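PDB 4ZAD: ferulic acid decarboxylase 1 from Candida dubliniensis, which probably catalyses the reversible decarboxylation of aromatic acrylic acids such as ferulic, p-coumaric and cinnamic acid to vinyl products, using prenylated FMN with manganese. Local coordinates for residues 104-109 with 241-246; 340-345 with 405-410; 350-355 with 391-396. All blocks are in the same frame, centred on the assembly; numbering follows the deposited sequence.

Interaction 1. Residues 104-109 with 241-246; sequences DFLVAN and AEYIGG
A chi1 of -178°, which sets CG opposite the main-chain nitrogen, carries the Tyr243 phenol from helix 240-247 to the end of helix 99-108, where Leu106, its CG swung beside its own backbone N (chi1 -63°), brings CD2 to 3.7 Å from Tyr243 OH. The two side chains meet at about a right angle. Tyr243 OH donates to Leu106 O over 2.9 Å, yet it stands above the carbonyl plane, with a C=O...O angle of only 98°, and not on a lone pair. Leu106 CB lies 3.2 Å from the same Tyr243 OH. A second carbonyl comes to the ring edge: Asn109 O is 3.2 Å from Tyr243 CE1. Asn109 has just left helical geometry, and its amide turns back into its own helix, ND2 donating to Phe105 O at 2.9 Å and nearly straight. Phe105 O also accepts from Asn109 N, the two donors arriving from opposite faces of its plane. Leu228 and Val229 of helix 224-230 pack on Leu106 and Tyr243 respectively. A buried phenol thus ties the C-terminal end of one helix to the helix that begins at Glu240, a manganese ligand; its hydroxyl gives a terminal-turn carbonyl a donor, at an indirect angle, while its ring edge, probably slightly positive, faces another carbonyl oxygen.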
# COMPACT_ATOMS: atom_id res chain seq x y z
N ASP A 104 -21.01 3.58 10.69
CA ASP A 104 -21.69 4.35 11.78
C ASP A 104 -23.12 3.90 11.97
O ASP A 104 -23.64 3.88 13.09
CB ASP A 104 -21.61 5.89 11.61
CG ASP A 104 -20.16 6.42 11.56
OD1 ASP A 104 -19.27 5.77 12.16
OD2 ASP A 104 -19.93 7.46 10.87
N PHE A 105 -23.75 3.51 10.87
CA PHE A 105 -25.12 3.02 10.93
C PHE A 105 -25.24 1.71 11.75
O PHE A 105 -26.15 1.58 12.58
CB PHE A 105 -25.66 2.86 9.52
CG PHE A 105 -27.09 2.39 9.48
CD1 PHE A 105 -28.13 3.25 9.83
CD2 PHE A 105 -27.39 1.08 9.11
CE1 PHE A 105 -29.46 2.81 9.78
CE2 PHE A 105 -28.72 0.63 9.08
CZ PHE A 105 -29.76 1.49 9.41
N LEU A 106 -24.31 0.77 11.54
CA LEU A 106 -24.27 -0.47 12.30
C LEU A 106 -23.96 -0.17 13.77
O LEU A 106 -24.67 -0.59 14.65
CB LEU A 106 -23.24 -1.44 11.72
CG LEU A 106 -23.43 -1.97 10.29
CD1 LEU A 106 -22.07 -2.39 9.67
CD2 LEU A 106 -24.48 -3.14 10.17
N VAL A 107 -22.90 0.56 14.04
CA VAL A 107 -22.62 1.00 15.40
C VAL A 107 -23.84 1.66 16.05
O VAL A 107 -24.22 1.31 17.18
CB VAL A 107 -21.38 1.96 15.43
CG1 VAL A 107 -21.26 2.70 16.76
CG2 VAL A 107 -20.11 1.15 15.10
N ALA A 108 -24.48 2.57 15.32
CA ALA A 108 -25.62 3.32 15.85
C ALA A 108 -26.73 2.39 16.31
O ALA A 108 -27.39 2.66 17.32
CB ALA A 108 -26.14 4.26 14.82
N ASN A 109 -26.90 1.28 15.58
CA ASN A 109 -27.99 0.34 15.85
C ASN A 109 -27.62 -0.86 16.75
O ASN A 109 -28.42 -1.80 16.92
CB ASN A 109 -28.63 -0.09 14.52
CG ASN A 109 -29.57 0.98 13.92
OD1 ASN A 109 -30.78 0.98 14.18
ND2 ASN A 109 -29.02 1.88 13.10
N ALA A 241 -30.84 -12.40 14.63
CA ALA A 241 -32.17 -11.96 14.11
C ALA A 241 -32.69 -10.63 14.70
O ALA A 241 -33.35 -9.89 14.00
CB ALA A 241 -33.25 -13.06 14.30
N GLU A 242 -32.38 -10.35 15.96
CA GLU A 242 -32.93 -9.19 16.66
C GLU A 242 -32.20 -7.89 16.23
O GLU A 242 -32.82 -6.84 16.07
CB GLU A 242 -32.81 -9.41 18.17
CG GLU A 242 -33.44 -10.69 18.67
CD GLU A 242 -33.44 -10.85 20.20
OE1 GLU A 242 -32.69 -10.13 20.94
OE2 GLU A 242 -34.22 -11.74 20.67
N TYR A 243 -30.89 -7.96 16.03
CA TYR A 243 -30.12 -6.84 15.48
C TYR A 243 -30.53 -6.64 14.04
O TYR A 243 -30.72 -5.52 13.61
CB TYR A 243 -28.64 -7.13 15.57
CG TYR A 243 -27.66 -6.08 15.09
CD1 TYR A 243 -27.68 -4.76 15.56
CD2 TYR A 243 -26.61 -6.44 14.26
CE1 TYR A 243 -26.72 -3.83 15.14
CE2 TYR A 243 -25.64 -5.51 13.85
CZ TYR A 243 -25.69 -4.22 14.29
OH TYR A 243 -24.74 -3.34 13.83
N ILE A 244 -30.74 -7.72 13.28
CA ILE A 244 -31.14 -7.55 11.87
C ILE A 244 -32.46 -6.78 11.79
O ILE A 244 -32.59 -5.86 10.99
CB ILE A 244 -31.21 -8.88 11.08
CG1 ILE A 244 -29.80 -9.54 10.97
CG2 ILE A 244 -31.77 -8.62 9.72
CD1 ILE A 244 -29.83 -11.01 10.93
N GLY A 245 -33.40 -7.14 12.66
CA GLY A 245 -34.67 -6.43 12.77
C GLY A 245 -34.55 -4.90 13.00
O GLY A 245 -35.19 -4.10 12.32
N GLY A 246 -33.71 -4.50 13.94
CA GLY A 246 -33.52 -3.10 14.21
C GLY A 246 -32.99 -2.42 12.95
O GLY A 246 -33.51 -1.41 12.50

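Interaction 2. Residues 340-345 with 405-410; sequences AETKYL and KVCSIL. With 4LU (1-deoxy-5-O-phosphono-1-(3,3,4,5-tetramethyl-9,11-dioxo-2,3,8,9,10,11-hexahydro-7H-quinolino[1,8-fg]pteridin-12-ium-7-y l)-D-ribitol), chain E.
Lys405 O is gripped twice by Ser408, whose backbone N lies 3.0 Å and whose OG lies 2.9 Å from it, closing the type I turn that presents Val406 and Cys407 to helix 334-347. Val406 carries the contact as a two-pronged wedge. Its CG2 reaches Glu341 CG at 3.8 Å, those side chains crossing at about a right angle, and meets Leu345 CD1 tip to tip at 4.0 Å. The other branch, CG1, rests 3.5 Å from Thr342 OG1. The same hydroxyl oxygen lies 3.6 Å from Cys407 SG, but its hydrogen bond is to Val338 O, one helical turn back. This turn belongs to the loop between helix 386-399 and strand 412-417 of the C-terminal UbiD domain, and it supplies a lysine to the prenylated-FMN pocket. Lys405 stays extended up to a bend at chi4 (-62°), where NZ donates a 2.7 Å hydrogen bond to phosphate oxygen O3P of the cofactor. Gln196 packs against this lysine and is itself hydrogen-bonded to the cofactor. On the helix side, Glu341 bends at chi2 (76°), so its CG lies against Val406 while the carboxylate turns off to a salt bridge from OE1 to Arg110.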
# COMPACT_ATOMS: atom_id res chain seq x y z
N ALA A 340 -16.64 -2.54 12.27
CA ALA A 340 -17.85 -2.03 12.87
C ALA A 340 -18.04 -2.56 14.28
O ALA A 340 -18.24 -1.78 15.20
CB ALA A 340 -19.04 -2.36 12.02
N GLU A 341 -17.95 -3.86 14.50
CA GLU A 341 -18.09 -4.30 15.87
C GLU A 341 -16.98 -3.73 16.78
O GLU A 341 -17.25 -3.37 17.92
CB GLU A 341 -18.18 -5.81 15.99
CG GLU A 341 -18.43 -6.33 17.42
CD GLU A 341 -19.86 -6.17 17.94
OE1 GLU A 341 -20.66 -5.43 17.34
OE2 GLU A 341 -20.19 -6.79 18.97
N THR A 342 -15.75 -3.59 16.31
CA THR A 342 -14.70 -3.10 17.17
C THR A 342 -14.93 -1.61 17.51
O THR A 342 -14.59 -1.13 18.61
CB THR A 342 -13.33 -3.32 16.56
OG1 THR A 342 -13.20 -4.69 16.17
CG2 THR A 342 -12.24 -2.96 17.58
N LYS A 343 -15.55 -0.88 16.58
CA LYS A 343 -15.89 0.52 16.83
C LYS A 343 -16.93 0.51 17.94
O LYS A 343 -16.78 1.21 18.91
CB LYS A 343 -16.48 1.20 15.59
CG LYS A 343 -16.03 2.60 15.37
CD LYS A 343 -16.53 3.63 16.39
CE LYS A 343 -16.66 5.08 15.72
NZ LYS A 343 -17.43 5.09 14.36
N TYR A 344 -17.97 -0.31 17.82
CA TYR A 344 -18.98 -0.34 18.83
C TYR A 344 -18.35 -0.62 20.19
O TYR A 344 -18.45 0.18 21.10
CB TYR A 344 -20.14 -1.30 18.54
CG TYR A 344 -21.14 -1.24 19.68
CD1 TYR A 344 -21.97 -0.13 19.86
CD2 TYR A 344 -21.18 -2.25 20.63
CE1 TYR A 344 -22.84 -0.05 20.96
CE2 TYR A 344 -22.04 -2.17 21.71
CZ TYR A 344 -22.86 -1.08 21.87
OH TYR A 344 -23.72 -1.05 22.95
N LEU A 345 -17.67 -1.75 20.31
CA LEU A 345 -17.08 -2.12 21.58
C LEU A 345 -16.16 -1.05 22.18
O LEU A 345 -16.12 -0.88 23.39
CB LEU A 345 -16.34 -3.46 21.42
CG LEU A 345 -17.26 -4.68 21.29
CD1 LEU A 345 -16.48 -5.98 21.17
CD2 LEU A 345 -18.15 -4.73 22.53
N LYS A 405 -12.73 -12.79 20.63
CA LYS A 405 -13.15 -13.37 19.38
C LYS A 405 -13.23 -12.33 18.24
O LYS A 405 -12.81 -12.61 17.07
CB LYS A 405 -14.54 -13.99 19.56
CG LYS A 405 -15.25 -14.27 18.25
CD LYS A 405 -16.50 -15.13 18.42
CE LYS A 405 -17.20 -15.35 17.08
NZ LYS A 405 -17.67 -14.07 16.51
N VAL A 406 -13.82 -11.17 18.54
CA VAL A 406 -14.12 -10.18 17.51
C VAL A 406 -12.87 -9.90 16.69
O VAL A 406 -12.92 -9.96 15.44
CB VAL A 406 -14.64 -8.86 18.10
CG1 VAL A 406 -14.51 -7.75 17.08
CG2 VAL A 406 -16.08 -9.01 18.66
N CYS A 407 -11.76 -9.62 17.39
CA CYS A 407 -10.50 -9.25 16.74
C CYS A 407 -9.56 -10.43 16.45
O CYS A 407 -8.40 -10.23 16.14
CB CYS A 407 -9.74 -8.22 17.59
SG CYS A 407 -10.67 -6.69 17.85
N SER A 408 -10.05 -11.66 16.53
CA SER A 408 -9.19 -12.82 16.43
C SER A 408 -8.45 -12.88 15.10
O SER A 408 -7.32 -13.38 15.05
CB SER A 408 -10.00 -14.06 16.61
OG SER A 408 -10.92 -14.13 15.55
N ILE A 409 -9.06 -12.34 14.04
CA ILE A 409 -8.39 -12.36 12.72
C ILE A 409 -7.31 -11.32 12.54
O ILE A 409 -6.60 -11.34 11.56
CB ILE A 409 -9.36 -12.21 11.56
CG1 ILE A 409 -9.73 -10.74 11.35
CG2 ILE A 409 -10.59 -13.13 11.76
CD1 ILE A 409 -11.05 -10.57 10.63
N LEU A 410 -7.21 -10.39 13.47
CA LEU A 410 -6.35 -9.21 13.28
C LEU A 410 -4.95 -9.50 13.75
O LEU A 410 -4.80 -10.21 14.77
CB LEU A 410 -6.95 -8.01 14.03
CG LEU A 410 -8.30 -7.55 13.44
CD1 LEU A 410 -8.97 -6.52 14.38
CD2 LEU A 410 -8.22 -7.00 12.03
C9 4LU E . -17.28 -14.59 6.14
C8 4LU E . -17.86 -14.36 4.88
C7 4LU E . -17.70 -15.28 3.84
C10 4LU E . -16.15 -17.49 8.12
C6 4LU E . -16.83 -16.47 4.08
N3 4LU E . -15.41 -20.03 8.77
C2 4LU E . -15.76 -19.18 9.74
C13 4LU E . -17.92 -18.26 2.97
C5 4LU E . -16.63 -17.48 3.04
C1 4LU E . -15.19 -18.62 4.75
O2 4LU E . -15.74 -19.60 10.91
N1 4LU E . -16.12 -17.91 9.42
C4 4LU E . -15.40 -19.66 7.48
O4 4LU E . -15.05 -20.57 6.68
C4A 4LU E . -15.76 -18.39 7.11
N5 4LU E . -15.45 -17.76 5.69
C3 4LU E . -15.73 -18.54 3.47
C12 4LU E . -16.31 -16.92 1.65
C5A 4LU E . -16.20 -16.63 5.41
C7M 4LU E . -18.33 -15.09 2.48
C8M 4LU E . -18.70 -13.12 4.74
C9A 4LU E . -16.60 -15.77 6.46
N10 4LU E . -16.54 -16.22 7.83
C1' 4LU E . -16.34 -15.26 8.93
C2' 4LU E . -17.59 -15.27 9.81
O2' 4LU E . -18.75 -15.17 8.95
C3' 4LU E . -17.58 -14.15 10.85
O3' 4LU E . -16.47 -14.34 11.76
C4' 4LU E . -18.90 -14.08 11.65
O4' 4LU E . -18.70 -13.26 12.81
C5' 4LU E . -19.34 -15.47 12.14
O5' 4LU E . -20.52 -15.45 12.92
P 4LU E . -20.51 -15.60 14.50
O2P 4LU E . -22.02 -15.73 14.71
O3P 4LU E . -19.83 -14.30 14.99
O1P 4LU E . -19.70 -16.84 14.81

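Interaction 3. Residues 350-355 with 391-396; sequences PVLSKI and NLVGDF
Leu352 and Leu392 run past each other in opposite directions, and their methyl ends touch: Leu352 CD1 sits 3.7 Å from Leu392 CD2. Leu352 is antiparallel in the same sense to Phe396, and its other methyl, CD2, comes within 3.8 Å of Phe396 CD2, meeting the ring obliquely. The leucine therefore divides its two branches between residues one turn apart on helix 386-399, one methyl serving Leu392 and the other Phe396. Between these two, its tip also approaches Val393, with Leu352 CD2 4.4 Å from Val393 CA. Leu392 and Phe396 both have CG anti to the backbone N (chi1 -166° and -175°), which swings the pair out from the same flank of their helix so that each meets a different methyl of Leu352. Val351 adds a smaller contact nearer solvent: its CG1 crosses Leu392 at a slant and lies 3.9 Å from Leu392 CD2. A single methyl, Leu392 CD2, thus serves two consecutive residues of the 350-355 segment. Every one of these contacts is apolar and rests on shape and burial. Behind them, Ile346 of helix 334-347 packs on both Leu352 and Phe396, and His349 sets its ring edge-to-face with Phe396. On the inner side Val393 lies against Ile413 and Leu415 of strand 412-417. Remote from the cofactor, this is plain hydrophobic core packing in an alpha/beta layer of the UbiD C-terminal domain: a short, weakly bonded helical turn, leading directly into edge strand 356-360, is fastened to a long helix that lies on strand 412-417 of the domain's five-stranded mixed sheet.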
# COMPACT_ATOMS: atom_id res chain seq x y z
N PRO A 350 -14.36 3.11 28.66
CA PRO A 350 -14.31 4.44 29.30
C PRO A 350 -13.12 5.31 28.88
O PRO A 350 -13.25 6.51 28.87
CB PRO A 350 -14.31 4.14 30.82
CG PRO A 350 -14.00 2.68 30.96
CD PRO A 350 -14.47 2.02 29.66
N VAL A 351 -11.99 4.71 28.54
CA VAL A 351 -10.80 5.46 28.11
C VAL A 351 -10.72 5.61 26.59
O VAL A 351 -10.60 6.72 26.05
CB VAL A 351 -9.52 4.77 28.59
CG1 VAL A 351 -8.31 5.47 28.02
CG2 VAL A 351 -9.46 4.72 30.13
N LEU A 352 -10.79 4.45 25.92
CA LEU A 352 -10.63 4.32 24.46
C LEU A 352 -11.73 5.07 23.68
O LEU A 352 -11.49 5.58 22.60
CB LEU A 352 -10.55 2.82 24.06
CG LEU A 352 -9.17 2.19 23.82
CD1 LEU A 352 -8.15 2.91 24.63
CD2 LEU A 352 -9.09 0.67 24.11
N SER A 353 -12.91 5.22 24.27
CA SER A 353 -13.98 6.02 23.66
C SER A 353 -13.73 7.50 23.62
O SER A 353 -14.38 8.18 22.86
CB SER A 353 -15.32 5.80 24.34
OG SER A 353 -15.29 6.16 25.72
N LYS A 354 -12.81 8.01 24.43
CA LYS A 354 -12.49 9.45 24.42
C LYS A 354 -11.55 9.84 23.27
O LYS A 354 -11.58 10.99 22.81
CB LYS A 354 -11.81 9.87 25.74
CG LYS A 354 -12.63 9.75 27.04
CD LYS A 354 -11.89 10.48 28.19
CE LYS A 354 -11.75 9.69 29.52
NZ LYS A 354 -10.37 9.84 30.16
N ILE A 355 -10.70 8.90 22.85
CA ILE A 355 -9.62 9.16 21.89
C ILE A 355 -9.76 8.49 20.54
O ILE A 355 -9.15 8.96 19.59
CB ILE A 355 -8.24 8.72 22.43
CG1 ILE A 355 -8.22 7.22 22.75
CG2 ILE A 355 -7.81 9.57 23.63
CD1 ILE A 355 -6.89 6.73 23.25
N ASN A 391 -0.20 -1.15 25.26
CA ASN A 391 -0.54 -2.21 26.22
C ASN A 391 -2.06 -2.22 26.48
O ASN A 391 -2.70 -3.29 26.45
CB ASN A 391 0.20 -1.96 27.53
CG ASN A 391 0.36 -3.20 28.37
OD1 ASN A 391 -0.51 -4.08 28.40
ND2 ASN A 391 1.47 -3.25 29.08
N LEU A 392 -2.63 -1.03 26.68
CA LEU A 392 -4.08 -0.93 26.85
C LEU A 392 -4.85 -1.40 25.64
O LEU A 392 -5.81 -2.14 25.79
CB LEU A 392 -4.53 0.50 27.13
CG LEU A 392 -5.97 0.57 27.63
CD1 LEU A 392 -6.01 -0.19 28.95
CD2 LEU A 392 -6.47 2.01 27.85
N VAL A 393 -4.49 -0.92 24.45
CA VAL A 393 -5.21 -1.27 23.25
C VAL A 393 -5.13 -2.79 23.06
O VAL A 393 -6.13 -3.46 22.96
CB VAL A 393 -4.67 -0.49 21.97
CG1 VAL A 393 -5.18 -1.14 20.62
CG2 VAL A 393 -5.04 1.00 22.04
N GLY A 394 -3.95 -3.35 23.03
CA GLY A 394 -3.83 -4.76 22.72
C GLY A 394 -4.43 -5.70 23.75
O GLY A 394 -4.93 -6.77 23.40
N ASP A 395 -4.38 -5.33 25.03
CA ASP A 395 -5.00 -6.17 26.04
C ASP A 395 -6.47 -6.18 25.72
O ASP A 395 -7.14 -7.24 25.73
CB ASP A 395 -4.76 -5.65 27.46
CG ASP A 395 -3.43 -6.14 28.05
OD1 ASP A 395 -2.76 -7.03 27.44
OD2 ASP A 395 -3.04 -5.62 29.14
N PHE A 396 -6.98 -5.00 25.38
CA PHE A 396 -8.38 -4.88 25.13
C PHE A 396 -8.86 -5.63 23.89
O PHE A 396 -9.84 -6.34 23.95
CB PHE A 396 -8.82 -3.44 25.03
CG PHE A 396 -10.30 -3.30 24.89
CD1 PHE A 396 -11.15 -3.80 25.87
CD2 PHE A 396 -10.85 -2.68 23.77
CE1 PHE A 396 -12.55 -3.69 25.71
CE2 PHE A 396 -12.20 -2.55 23.63
CZ PHE A 396 -13.06 -3.06 24.60

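Overall arrangement
Helix 334-347 connects the three contacts. It takes part directly in interaction 2, and it touches interaction 1 through a salt bridge from Lys343 NZ to Asp104 OD1 (2.9 Å) and through Val107 CG2, 3.5 Å from Ala340 O. Interaction 3 meets it at Leu345 O, 3.9 Å from Phe396 CZ. Centres of interactions 1 and 2 are 15 Å apart, those of 2 and 3 13 Å. Interactions 1 and 3 do not touch, their nearest atoms being about 10 Å apart. Interactions 1 and 2 both lie near the active site: the side chains of Tyr243 and Glu341 each lie about 9 Å from the manganese, while Lys405 holds the cofactor phosphate. Interaction 3 lies farther out.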